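Delta toxin (Clostridium perfringens, PDB 2YGT) probably kills host cells as a haemolysin, assembling into a beta-barrel pore in their membranes. Local coordinates at residues A[127-132]-A[144-149]; A[108-113]-A[134-139]; A[84-89]-A[252-257]; A[187-192]-A[264-269]. All blocks are in the same frame, centred on the assembly; numbering follows the deposited sequence.

Contact 1: A[127-132]-A[144-149]; sequences SYSIGG and ANYAVS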
loop_
_atom_site.group_PDB
_atom_site.type_symbol
_atom_site.label_atom_id
_atom_site.label_comp_id
_atom_site.label_asym_id
_atom_site.label_seq_id
_atom_site.Cartn_x
_atom_site.Cartn_y
_atom_site.Cartn_z
ATOM N N SER A 127 14.388 1.125 -10.428
ATOM C CA SER A 127 15.802 1.157 -10.775
ATOM C C SER A 127 16.221 2.506 -11.348
ATOM O O SER A 127 15.545 3.063 -12.213
ATOM C CB SER A 127 16.125 0.043 -11.769
ATOM O OG SER A 127 15.709 -1.210 -11.260
ATOM N N TYR A 128 17.344 3.018 -10.856
ATOM C CA TYR A 128 17.871 4.310 -11.275
ATOM C C TYR A 128 19.178 4.143 -12.048
ATOM O O TYR A 128 20.035 3.341 -11.677
ATOM C CB TYR A 128 18.090 5.209 -10.052
ATOM C CG TYR A 128 18.654 6.580 -10.376
ATOM C CD1 TYR A 128 20.025 6.796 -10.436
ATOM C CD2 TYR A 128 17.812 7.658 -10.623
ATOM C CE1 TYR A 128 20.540 8.049 -10.732
ATOM C CE2 TYR A 128 18.315 8.913 -10.921
ATOM C CZ TYR A 128 19.678 9.103 -10.973
ATOM O OH TYR A 128 20.183 10.348 -11.269
ATOM N N SER A 129 19.318 4.900 -13.130
ATOM C CA SER A 129 20.551 4.901 -13.908
ATOM C C SER A 129 21.220 6.262 -13.810
ATOM O O SER A 129 20.542 7.290 -13.779
ATOM C CB SER A 129 20.266 4.572 -15.374
ATOM O OG SER A 129 19.769 3.252 -15.516
ATOM N N ILE A 130 22.548 6.265 -13.751
ATOM C CA ILE A 130 23.304 7.509 -13.743
ATOM C C ILE A 130 22.875 8.355 -14.934
ATOM O O ILE A 130 22.853 7.876 -16.066
ATOM C CB ILE A 130 24.820 7.247 -13.813
ATOM C CG1 ILE A 130 25.258 6.366 -12.640
ATOM C CG2 ILE A 130 25.591 8.559 -13.818
ATOM C CD1 ILE A 130 26.724 5.996 -12.665
ATOM N N GLY A 131 22.522 9.608 -14.674
ATOM C CA GLY A 131 22.007 10.483 -15.710
ATOM C C GLY A 131 20.564 10.872 -15.449
ATOM O O GLY A 131 20.083 11.879 -15.967
ATOM N N GLY A 132 19.868 10.067 -14.650
ATOM C CA GLY A 132 18.505 10.379 -14.257
ATOM C C GLY A 132 17.466 9.340 -14.641
ATOM O O GLY A 132 16.352 9.348 -14.117
ATOM N N ALA A 144 19.752 -6.960 -12.886
ATOM C CA ALA A 144 20.274 -5.959 -13.808
ATOM C C ALA A 144 21.286 -5.029 -13.147
ATOM O O ALA A 144 21.224 -4.781 -11.943
ATOM C CB ALA A 144 19.133 -5.163 -14.419
ATOM N N ASN A 145 22.217 -4.519 -13.948
ATOM C CA ASN A 145 23.268 -3.636 -13.450
ATOM C C ASN A 145 22.852 -2.167 -13.417
ATOM O O ASN A 145 23.455 -1.323 -14.082
ATOM C CB ASN A 145 24.547 -3.809 -14.275
ATOM N N TYR A 146 21.812 -1.869 -12.644
ATOM C CA TYR A 146 21.393 -0.490 -12.427
ATOM C C TYR A 146 22.212 0.124 -11.298
ATOM O O TYR A 146 22.624 -0.570 -10.370
ATOM C CB TYR A 146 19.897 -0.417 -12.095
ATOM C CG TYR A 146 18.985 -0.648 -13.283
ATOM C CD1 TYR A 146 18.694 0.382 -14.173
ATOM C CD2 TYR A 146 18.410 -1.892 -13.512
ATOM C CE1 TYR A 146 17.858 0.178 -15.257
ATOM C CE2 TYR A 146 17.571 -2.108 -14.596
ATOM C CZ TYR A 146 17.300 -1.069 -15.466
ATOM O OH TYR A 146 16.470 -1.274 -16.544
ATOM N N ALA A 147 22.453 1.427 -11.383
ATOM C CA ALA A 147 23.215 2.124 -10.354
ATOM C C ALA A 147 22.518 2.029 -8.998
ATOM O O ALA A 147 23.170 1.878 -7.963
ATOM C CB ALA A 147 23.433 3.573 -10.747
ATOM N N VAL A 148 21.193 2.119 -9.013
ATOM C CA VAL A 148 20.393 2.004 -7.798
ATOM C C VAL A 148 19.093 1.270 -8.090
ATOM O O VAL A 148 18.339 1.662 -8.976
ATOM C CB VAL A 148 20.031 3.389 -7.221
ATOM C CG1 VAL A 148 19.196 3.232 -5.957
ATOM C CG2 VAL A 148 21.282 4.205 -6.943
ATOM N N SER A 149 18.826 0.201 -7.349
ATOM C CA SER A 149 17.546 -0.485 -7.479
ATOM C C SER A 149 16.905 -0.680 -6.112
ATOM O O SER A 149 17.565 -1.088 -5.157
ATOM C CB SER A 149 17.702 -1.825 -8.198
ATOM O OG SER A 149 17.975 -2.867 -7.283
HETATM O O HOH W 1 22.331 1.549 -15.330
#
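The phenol of Tyr-146 meets Ser-127 because its CG stands anti to its own carbonyl carbon (chi1 -74°), which lays the ring against Ser-127 of the neighbouring strand. Ser-127 CB sits over one face, 3.4 Å from the ring centroid and 16° off its normal, a CH-pi contact displaced toward the CG side. Ser-129 OG comes instead to the edge, 3.3 Å from Tyr-146 CD1, and a water bound to this hydroxyl reaches weakly to Asn-145 O. On the opposite sheet face Tyr-128 CB lies 3.9 Å from Val-148 CB. From there CG, anti to the backbone N (chi1 179°), carries the Tyr-128 ring away from Val-148, to a hydroxyl bonded to Asp-55. Ala-147 CB tucks against Ile-130 CG1 at 3.8 Å. Antiparallel pairing runs through Tyr-128 and Val-148: Val-148 N donates to Tyr-128 O (3.2 Å), and the return bond looks so short that its length is doubtful. Ala-147 and Val-148 both face Tyr-128, a classic beta bulge ending the pairing of strands 121-128 and 148-155, probably part of the folded pre-stem of the soluble toxin. Backbone bonds thus join the strands up to the bulge; beyond it, apolar contacts and one water carry the contact.

Contact 2: A[108-113]-A[134-139]; sequences IVDSVP and IDTSNK
Asp-110, a ligand of the second zinc site known for this protein, though that zinc is not bound to this chain here, faces Thr-136 of the three-stranded sheet that is probably the folded pre-stem. The two side chains come from opposite directions. Thr-136 OG1 reaches toward the carboxylate and gives a weak hydrogen bond to Asp-110 OD2 at 3.1 Å, although the position of this hydroxyl is not fully certain. The methyl follows behind, with Thr-136 CG2 3.7 Å from Asp-110 CG. Asp-110 OD1 is held from its own strand, accepting from Ser-111 N (2.9 Å) through its lone pair turned away from OD2. OD2 also accepts from a water at 2.6 Å, which in turn reaches weakly to Ile-134 O. The Ser-111 N bond and the water restrain the carboxylate, and Thr-136 adds at most a weak hold. Further along, Val-112 puts CG1 beside its backbone N (chi1 -76°), where it packs on Thr-136 CB at 3.7 Å. Asn-138 swings its amide back so that OD1 lies 3.7 Å from Pro-113 CA, just after the cis peptide, and this oxygen also accepts from Lys-114 N. Ser-137 OG receives Lys-139 N at 2.7 Å, an ST turn that closes strand 134-137. The short strand segments run 21° apart and 7.4 Å from axis to axis, joined through side chains and water. Strand 107-112 is an edge strand of the seven-stranded sheet and pairs with 224-235, while 134-137 pairs with 121-128, whose Asn-124 packs on Val-112, Pro-113 and Asn-138.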
loop_
_atom_site.group_PDB
_atom_site.type_symbol
_atom_site.label_atom_id
_atom_site.label_comp_id
_atom_site.label_asym_id
_atom_site.label_seq_id
_atom_site.Cartn_x
_atom_site.Cartn_y
_atom_site.Cartn_z
ATOM N N ILE A 108 6.330 13.900 -9.010
ATOM C CA ILE A 108 6.304 12.444 -8.986
ATOM C C ILE A 108 6.431 11.981 -10.432
ATOM O O ILE A 108 5.536 12.222 -11.239
ATOM C CB ILE A 108 4.985 11.904 -8.407
ATOM C CG1 ILE A 108 4.736 12.473 -7.005
ATOM C CG2 ILE A 108 5.001 10.382 -8.373
ATOM C CD1 ILE A 108 3.453 11.980 -6.363
ATOM N N VAL A 109 7.539 11.336 -10.771
ATOM C CA VAL A 109 7.774 10.962 -12.164
ATOM C C VAL A 109 7.553 9.478 -12.454
ATOM O O VAL A 109 7.549 9.059 -13.612
ATOM C CB VAL A 109 9.174 11.398 -12.643
ATOM C CG1 VAL A 109 9.316 12.913 -12.536
ATOM C CG2 VAL A 109 10.254 10.685 -11.845
ATOM N N ASP A 110 7.365 8.689 -11.401
ATOM C CA ASP A 110 6.993 7.287 -11.561
ATOM C C ASP A 110 6.602 6.674 -10.223
ATOM O O ASP A 110 6.957 7.193 -9.164
ATOM C CB ASP A 110 8.124 6.484 -12.209
ATOM C CG ASP A 110 7.613 5.478 -13.226
ATOM O OD1 ASP A 110 6.540 4.883 -12.994
ATOM O OD2 ASP A 110 8.280 5.287 -14.264
ATOM N N SER A 111 5.861 5.573 -10.277
ATOM C CA SER A 111 5.415 4.893 -9.067
ATOM C C SER A 111 5.039 3.439 -9.335
ATOM O O SER A 111 4.803 3.044 -10.476
ATOM C CB SER A 111 4.230 5.636 -8.441
ATOM O OG SER A 111 3.143 5.734 -9.342
ATOM N N VAL A 112 4.987 2.648 -8.272
ATOM C CA VAL A 112 4.586 1.253 -8.366
ATOM C C VAL A 112 3.802 0.894 -7.111
ATOM O O VAL A 112 4.041 1.475 -6.050
ATOM C CB VAL A 112 5.808 0.326 -8.485
ATOM C CG1 VAL A 112 6.386 0.378 -9.897
ATOM C CG2 VAL A 112 6.859 0.701 -7.446
ATOM N N PRO A 113 2.864 -0.065 -7.217
ATOM C CA PRO A 113 2.512 -0.857 -8.405
ATOM C C PRO A 113 1.829 -0.035 -9.497
ATOM O O PRO A 113 1.240 1.008 -9.210
ATOM C CB PRO A 113 1.527 -1.904 -7.860
ATOM C CG PRO A 113 1.669 -1.862 -6.372
ATOM C CD PRO A 113 2.082 -0.471 -6.036
ATOM N N ILE A 134 14.926 6.336 -15.144
ATOM C CA ILE A 134 14.142 5.544 -14.198
ATOM C C ILE A 134 13.461 4.358 -14.881
ATOM O O ILE A 134 12.826 4.509 -15.927
ATOM C CB ILE A 134 13.048 6.394 -13.522
ATOM C CG1 ILE A 134 13.671 7.529 -12.706
ATOM C CG2 ILE A 134 12.148 5.517 -12.656
ATOM C CD1 ILE A 134 14.320 7.074 -11.416
ATOM N N ASP A 135 13.588 3.179 -14.281
ATOM C CA ASP A 135 12.875 2.002 -14.761
ATOM C C ASP A 135 12.057 1.380 -13.639
ATOM O O ASP A 135 12.588 1.053 -12.579
ATOM C CB ASP A 135 13.835 0.968 -15.346
ATOM C CG ASP A 135 13.111 -0.236 -15.921
ATOM O OD1 ASP A 135 12.775 -1.164 -15.152
ATOM O OD2 ASP A 135 12.861 -0.249 -17.144
ATOM N N THR A 136 10.760 1.220 -13.875
ATOM C CA THR A 136 9.879 0.623 -12.879
ATOM C C THR A 136 9.281 -0.678 -13.396
ATOM O O THR A 136 8.762 -0.739 -14.509
ATOM C CB THR A 136 8.752 1.577 -12.457
ATOM O OG1 THR A 136 8.226 2.242 -13.611
ATOM C CG2 THR A 136 9.275 2.620 -11.480
ATOM N N SER A 137 9.362 -1.718 -12.576
ATOM C CA SER A 137 8.871 -3.029 -12.960
ATOM C C SER A 137 7.867 -3.551 -11.944
ATOM O O SER A 137 8.040 -3.368 -10.739
ATOM C CB SER A 137 10.038 -4.009 -13.084
ATOM O OG SER A 137 9.571 -5.335 -13.262
ATOM N N ASN A 138 6.810 -4.190 -12.433
ATOM C CA ASN A 138 5.909 -4.929 -11.559
ATOM C C ASN A 138 6.449 -6.340 -11.347
ATOM O O ASN A 138 5.747 -7.228 -10.861
ATOM C CB ASN A 138 4.485 -4.953 -12.120
ATOM C CG ASN A 138 3.704 -3.686 -11.789
ATOM O OD1 ASN A 138 4.198 -2.799 -11.086
ATOM N ND2 ASN A 138 2.479 -3.601 -12.291
ATOM N N LYS A 139 7.711 -6.528 -11.726
ATOM C CA LYS A 139 8.431 -7.771 -11.477
ATOM C C LYS A 139 9.535 -7.518 -10.450
ATOM O O LYS A 139 9.717 -6.391 -9.993
ATOM C CB LYS A 139 9.013 -8.333 -12.775
HETATM O O HOH W 2 10.148 6.694 -15.427
#

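Contact 3: A[84-89]-A[252-257]; sequences RGVMRW and INSYHI
From CB onward Arg-84 passes along the end of strand 241-259 toward the imidazole of His-256. Its CB lies 4.0 Å from Ile-257 O, and CG comes slightly closer to that oxygen. The chain then bends at chi2 (140°), turning NE to the edge of the ring, where it gives a weak hydrogen bond to His-256 ND1 (3.3 Å). At the tip NH2 lies 3.6 Å from His-256 CB, and the guanidinium plane stands 72° from the ring. Val-86 runs beside His-256 and lays CG2 over one ring face, 3.7 Å from the centroid; Tyr-268 meets the same imidazole edge-to-face. Behind these side chains is a regular antiparallel ladder, its hydrogen-bonded pairs being Gly-85 with Ile-257, Met-87 with Tyr-255 and Trp-89 with Asn-253, with Met-87 N to Tyr-255 O at 2.8 Å. It belongs to the end of the molecule remote from the three-stranded sheet, consistent with the rim region of leukocidin-type toxins. On the other face, the Trp-89 indole stands square to the Asn-253 amide, with NE1 3.6 Å from Asn-253 CB and CD1 3.3 Å from Asn-253 O. Asn-267 fixes both groups, its OD1 accepting from Trp-89 NE1 and its ND2 donating to Asn-253 OD1. Back on the His-256 face, Arg-88 lays CB against Ile-252 CG2 (3.9 Å) and bends at chi3, its NH2 forming a salt bridge to Asp-270.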
loop_
_atom_site.group_PDB
_atom_site.type_symbol
_atom_site.label_atom_id
_atom_site.label_comp_id
_atom_site.label_asym_id
_atom_site.label_seq_id
_atom_site.Cartn_x
_atom_site.Cartn_y
_atom_site.Cartn_z
ATOM N N ARG A 84 -29.331 -13.846 14.033
ATOM C CA ARG A 84 -28.681 -12.882 13.152
ATOM C C ARG A 84 -27.299 -12.471 13.653
ATOM O O ARG A 84 -27.163 -11.902 14.734
ATOM C CB ARG A 84 -29.565 -11.650 12.947
ATOM C CG ARG A 84 -28.988 -10.654 11.959
ATOM C CD ARG A 84 -30.070 -10.066 11.072
ATOM N NE ARG A 84 -29.513 -9.559 9.821
ATOM C CZ ARG A 84 -30.216 -9.394 8.707
ATOM N NH1 ARG A 84 -31.505 -9.700 8.684
ATOM N NH2 ARG A 84 -29.627 -8.929 7.611
ATOM N N GLY A 85 -26.280 -12.767 12.851
ATOM C CA GLY A 85 -24.907 -12.449 13.199
ATOM C C GLY A 85 -24.261 -11.480 12.226
ATOM O O GLY A 85 -24.644 -11.405 11.057
ATOM N N VAL A 86 -23.274 -10.733 12.708
ATOM C CA VAL A 86 -22.612 -9.729 11.886
ATOM C C VAL A 86 -21.099 -9.874 11.931
ATOM O O VAL A 86 -20.508 -10.021 13.001
ATOM C CB VAL A 86 -22.975 -8.296 12.340
ATOM C CG1 VAL A 86 -22.265 -7.267 11.465
ATOM C CG2 VAL A 86 -24.484 -8.088 12.313
ATOM N N MET A 87 -20.477 -9.842 10.759
ATOM C CA MET A 87 -19.026 -9.792 10.671
ATOM C C MET A 87 -18.608 -8.519 9.950
ATOM O O MET A 87 -18.782 -8.396 8.739
ATOM C CB MET A 87 -18.475 -11.012 9.933
ATOM C CG MET A 87 -16.988 -10.917 9.629
ATOM S SD MET A 87 -16.403 -12.204 8.511
ATOM C CE MET A 87 -14.805 -11.544 8.046
ATOM N N ARG A 88 -18.069 -7.567 10.702
ATOM C CA ARG A 88 -17.543 -6.343 10.110
ATOM C C ARG A 88 -16.146 -6.598 9.559
ATOM O O ARG A 88 -15.303 -7.188 10.234
ATOM C CB ARG A 88 -17.552 -5.204 11.135
ATOM C CG ARG A 88 -18.963 -4.818 11.553
ATOM C CD ARG A 88 -18.994 -3.811 12.689
ATOM N NE ARG A 88 -18.453 -2.515 12.295
ATOM C CZ ARG A 88 -18.793 -1.363 12.864
ATOM N NH1 ARG A 88 -19.690 -1.345 13.844
ATOM N NH2 ARG A 88 -18.248 -0.229 12.448
ATOM N N TRP A 89 -15.910 -6.167 8.323
ATOM C CA TRP A 89 -14.671 -6.494 7.624
ATOM C C TRP A 89 -14.242 -5.371 6.671
ATOM O O TRP A 89 -15.072 -4.571 6.235
ATOM C CB TRP A 89 -14.836 -7.817 6.862
ATOM C CG TRP A 89 -15.837 -7.742 5.743
ATOM C CD1 TRP A 89 -17.193 -7.629 5.861
ATOM C CD2 TRP A 89 -15.559 -7.772 4.336
ATOM N NE1 TRP A 89 -17.774 -7.586 4.617
ATOM C CE2 TRP A 89 -16.793 -7.670 3.663
ATOM C CE3 TRP A 89 -14.386 -7.875 3.580
ATOM C CZ2 TRP A 89 -16.890 -7.667 2.273
ATOM C CZ3 TRP A 89 -14.483 -7.872 2.197
ATOM C CH2 TRP A 89 -15.728 -7.769 1.557
ATOM N N ILE A 252 -15.085 -0.193 5.911
ATOM C CA ILE A 252 -15.612 -1.364 6.594
ATOM C C ILE A 252 -17.008 -1.683 6.083
ATOM O O ILE A 252 -17.832 -0.786 5.908
ATOM C CB ILE A 252 -15.694 -1.132 8.113
ATOM C CG1 ILE A 252 -14.300 -0.933 8.705
ATOM C CG2 ILE A 252 -16.400 -2.298 8.798
ATOM C CD1 ILE A 252 -13.639 -2.218 9.135
ATOM N N ASN A 253 -17.269 -2.962 5.835
ATOM C CA ASN A 253 -18.612 -3.420 5.500
ATOM C C ASN A 253 -19.132 -4.388 6.557
ATOM O O ASN A 253 -18.356 -4.946 7.333
ATOM C CB ASN A 253 -18.637 -4.075 4.118
ATOM C CG ASN A 253 -18.607 -3.060 2.993
ATOM O OD1 ASN A 253 -18.690 -3.414 1.819
ATOM N ND2 ASN A 253 -18.494 -1.787 3.350
ATOM N N SER A 254 -20.446 -4.577 6.593
ATOM C CA SER A 254 -21.057 -5.493 7.544
ATOM C C SER A 254 -21.661 -6.680 6.808
ATOM O O SER A 254 -22.659 -6.539 6.101
ATOM C CB SER A 254 -22.136 -4.782 8.367
ATOM O OG SER A 254 -21.577 -3.760 9.179
ATOM N N TYR A 255 -21.039 -7.843 6.966
ATOM C CA TYR A 255 -21.561 -9.076 6.393
ATOM C C TYR A 255 -22.503 -9.741 7.392
ATOM O O TYR A 255 -22.072 -10.230 8.436
ATOM C CB TYR A 255 -20.416 -10.019 6.014
ATOM C CG TYR A 255 -20.875 -11.346 5.444
ATOM C CD1 TYR A 255 -21.324 -11.443 4.133
ATOM C CD2 TYR A 255 -20.861 -12.500 6.220
ATOM C CE1 TYR A 255 -21.750 -12.653 3.612
ATOM C CE2 TYR A 255 -21.279 -13.712 5.710
ATOM C CZ TYR A 255 -21.723 -13.784 4.407
ATOM O OH TYR A 255 -22.139 -14.990 3.898
ATOM N N HIS A 256 -23.792 -9.733 7.072
ATOM C CA HIS A 256 -24.814 -10.303 7.945
ATOM C C HIS A 256 -25.172 -11.722 7.531
ATOM O O HIS A 256 -25.357 -12.000 6.346
ATOM C CB HIS A 256 -26.089 -9.457 7.894
ATOM C CG HIS A 256 -25.957 -8.108 8.534
ATOM N ND1 HIS A 256 -26.783 -7.686 9.552
ATOM C CD2 HIS A 256 -25.099 -7.089 8.297
ATOM C CE1 HIS A 256 -26.438 -6.463 9.918
ATOM N NE2 HIS A 256 -25.418 -6.078 9.171
ATOM N N ILE A 257 -25.269 -12.616 8.508
ATOM C CA ILE A 257 -25.941 -13.893 8.293
ATOM C C ILE A 257 -27.209 -13.950 9.142
ATOM O O ILE A 257 -27.194 -13.605 10.324
ATOM C CB ILE A 257 -25.034 -15.111 8.595
ATOM C CG1 ILE A 257 -24.496 -15.048 10.027
ATOM C CG2 ILE A 257 -23.901 -15.190 7.585
ATOM C CD1 ILE A 257 -23.747 -16.295 10.447
#

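Contact 4: A[187-192]-A[264-269]; sequences NSWNIV and QGRNYP
The indole of Trp-189 and the amide of Gln-264 cross with their planes 77° apart, bringing the far corner of the six-membered ring to the amide nitrogen: Trp-189 CH2 lies 3.4 Å from Gln-264 NE2. Two reaching side chains make this possible. Trp-189 carries CG anti to its backbone N (chi1 -171°), an orientation that sends the ring from the loop to the strand, and Gln-264 stretches out fully beyond CG to meet it. The next ring atom, Trp-189 CZ3, approaches the backbone carbonyl Gly-265 O at 3.3 Å. Arg-266 CB comes to the edge of the indole, near its plane, 4.2 Å from CZ3. Three residues on from the tryptophan, Val-192 O rests 3.9 Å from Gln-264 CG. No hydrogen bond joins the two segments; the ring meets the strand by van der Waals contact, and a crystal neighbour touching Trp-189 may influence its pose. The loop has its own brace, an Asx turn in which Asn-190 OD1 accepts from Val-192 N at 2.8 Å. Just beyond it, Tyr-193 and Asn-195 make backbone bonds to Gly-265, tethering the loop to strand 263-282. Loop and strand lie at the end of the molecule far from the three-stranded sheet, consistent with the rim region of leukocidin-family toxins.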
loop_
_atom_site.group_PDB
_atom_site.type_symbol
_atom_site.label_atom_id
_atom_site.label_comp_id
_atom_site.label_asym_id
_atom_site.label_seq_id
_atom_site.Cartn_x
_atom_site.Cartn_y
_atom_site.Cartn_z
ATOM N N ASN A 187 -20.615 -9.589 -5.340
ATOM C CA ASN A 187 -21.703 -9.651 -6.313
ATOM C C ASN A 187 -22.522 -10.938 -6.244
ATOM O O ASN A 187 -23.570 -11.043 -6.875
ATOM C CB ASN A 187 -21.151 -9.492 -7.729
ATOM C CG ASN A 187 -20.769 -8.067 -8.044
ATOM O OD1 ASN A 187 -19.601 -7.763 -8.284
ATOM N ND2 ASN A 187 -21.754 -7.177 -8.035
ATOM N N SER A 188 -22.035 -11.915 -5.488
ATOM C CA SER A 188 -22.675 -13.225 -5.428
ATOM C C SER A 188 -24.042 -13.162 -4.754
ATOM O O SER A 188 -24.177 -12.625 -3.655
ATOM C CB SER A 188 -21.777 -14.232 -4.701
ATOM O OG SER A 188 -20.505 -14.326 -5.317
ATOM N N TRP A 189 -25.056 -13.704 -5.419
ATOM C CA TRP A 189 -26.369 -13.830 -4.800
ATOM C C TRP A 189 -27.093 -15.116 -5.199
ATOM O O TRP A 189 -27.502 -15.291 -6.346
ATOM C CB TRP A 189 -27.252 -12.607 -5.074
ATOM C CG TRP A 189 -28.516 -12.644 -4.261
ATOM C CD1 TRP A 189 -29.745 -13.068 -4.675
ATOM C CD2 TRP A 189 -28.665 -12.276 -2.882
ATOM N NE1 TRP A 189 -30.651 -12.974 -3.647
ATOM C CE2 TRP A 189 -30.013 -12.491 -2.535
ATOM C CE3 TRP A 189 -27.788 -11.777 -1.911
ATOM C CZ2 TRP A 189 -30.508 -12.223 -1.257
ATOM C CZ3 TRP A 189 -28.282 -11.513 -0.641
ATOM C CH2 TRP A 189 -29.629 -11.736 -0.327
ATOM N N ASN A 190 -27.239 -16.009 -4.229
ATOM C CA ASN A 190 -27.999 -17.234 -4.401
ATOM C C ASN A 190 -29.390 -17.018 -3.817
ATOM O O ASN A 190 -29.520 -16.546 -2.689
ATOM C CB ASN A 190 -27.281 -18.388 -3.696
ATOM C CG ASN A 190 -28.022 -19.706 -3.821
ATOM O OD1 ASN A 190 -29.041 -19.930 -3.164
ATOM N ND2 ASN A 190 -27.496 -20.597 -4.648
ATOM N N ILE A 191 -30.427 -17.349 -4.581
ATOM C CA ILE A 191 -31.796 -17.049 -4.154
ATOM C C ILE A 191 -32.185 -17.677 -2.818
ATOM O O ILE A 191 -33.082 -17.181 -2.136
ATOM C CB ILE A 191 -32.848 -17.429 -5.215
ATOM C CG1 ILE A 191 -32.662 -18.876 -5.668
ATOM C CG2 ILE A 191 -32.781 -16.468 -6.395
ATOM C CD1 ILE A 191 -33.697 -19.324 -6.674
ATOM N N VAL A 192 -31.513 -18.758 -2.441
ATOM C CA VAL A 192 -31.774 -19.391 -1.154
ATOM C C VAL A 192 -30.841 -18.872 -0.058
ATOM O O VAL A 192 -31.296 -18.382 0.978
ATOM C CB VAL A 192 -31.645 -20.927 -1.244
ATOM C CG1 VAL A 192 -31.889 -21.561 0.121
ATOM C CG2 VAL A 192 -32.611 -21.478 -2.286
ATOM N N GLN A 264 -28.771 -17.356 5.569
ATOM C CA GLN A 264 -28.758 -16.505 4.391
ATOM C C GLN A 264 -27.786 -15.356 4.643
ATOM O O GLN A 264 -27.801 -14.750 5.715
ATOM C CB GLN A 264 -30.159 -15.972 4.098
ATOM C CG GLN A 264 -30.236 -15.086 2.869
ATOM C CD GLN A 264 -31.575 -14.387 2.734
ATOM O OE1 GLN A 264 -32.587 -14.846 3.265
ATOM N NE2 GLN A 264 -31.587 -13.269 2.018
ATOM N N GLY A 265 -26.936 -15.068 3.662
ATOM C CA GLY A 265 -25.904 -14.063 3.828
ATOM C C GLY A 265 -26.160 -12.788 3.051
ATOM O O GLY A 265 -26.734 -12.819 1.963
ATOM N N ARG A 266 -25.739 -11.660 3.615
ATOM C CA ARG A 266 -25.843 -10.382 2.922
ATOM C C ARG A 266 -24.809 -9.369 3.405
ATOM O O ARG A 266 -24.583 -9.219 4.604
ATOM C CB ARG A 266 -27.248 -9.797 3.057
ATOM C CG ARG A 266 -27.381 -8.436 2.409
ATOM C CD ARG A 266 -28.816 -8.128 2.052
ATOM N NE ARG A 266 -28.889 -7.149 0.974
ATOM C CZ ARG A 266 -29.998 -6.866 0.304
ATOM N NH1 ARG A 266 -31.132 -7.489 0.603
ATOM N NH2 ARG A 266 -29.975 -5.964 -0.667
ATOM N N ASN A 267 -24.189 -8.676 2.457
ATOM C CA ASN A 267 -23.177 -7.676 2.772
ATOM C C ASN A 267 -23.709 -6.251 2.638
ATOM O O ASN A 267 -24.246 -5.878 1.595
ATOM C CB ASN A 267 -21.955 -7.865 1.873
ATOM C CG ASN A 267 -20.821 -6.937 2.235
ATOM O OD1 ASN A 267 -20.239 -7.043 3.313
ATOM N ND2 ASN A 267 -20.492 -6.021 1.331
ATOM N N TYR A 268 -23.560 -5.461 3.697
ATOM C CA TYR A 268 -24.012 -4.073 3.693
ATOM C C TYR A 268 -22.824 -3.134 3.842
ATOM O O TYR A 268 -21.791 -3.518 4.391
ATOM C CB TYR A 268 -24.983 -3.815 4.847
ATOM C CG TYR A 268 -26.238 -4.657 4.823
ATOM C CD1 TYR A 268 -26.256 -5.923 5.389
ATOM C CD2 TYR A 268 -27.411 -4.176 4.253
ATOM C CE1 TYR A 268 -27.396 -6.692 5.379
ATOM C CE2 TYR A 268 -28.559 -4.939 4.237
ATOM C CZ TYR A 268 -28.546 -6.197 4.803
ATOM O OH TYR A 268 -29.682 -6.970 4.795
ATOM N N PRO A 269 -22.967 -1.893 3.355
ATOM C CA PRO A 269 -21.955 -0.867 3.617
ATOM C C PRO A 269 -21.954 -0.549 5.104
ATOM O O PRO A 269 -22.878 -0.963 5.805
ATOM C CB PRO A 269 -22.466 0.345 2.828
ATOM C CG PRO A 269 -23.436 -0.211 1.834
ATOM C CD PRO A 269 -24.055 -1.397 2.498
#

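Overall arrangement
From the N terminus, the chain first enters contact 3 at 84-89, whose partner 252-257 arrives after 162 intervening residues. Inside that long loop contact 2 opens at 108-113 and contact 1 at 127-132; they close in the same order, at 134-139 and 144-149, so the two cross while both nest within contact 3. They touch through neighbouring strands 121-128 and 134-137 of the three-stranded sheet, and contact 2 ties it to the edge of the seven-stranded sheet. Contact 4 opens at 187-192 and closes at 264-269, crossing contact 3; their second segments lie on adjacent strands, 241-259 and 263-282, and contact 4 lays the 187-192 loop on the latter. The centres of contacts 1 and 3 lie about 48 Å apart.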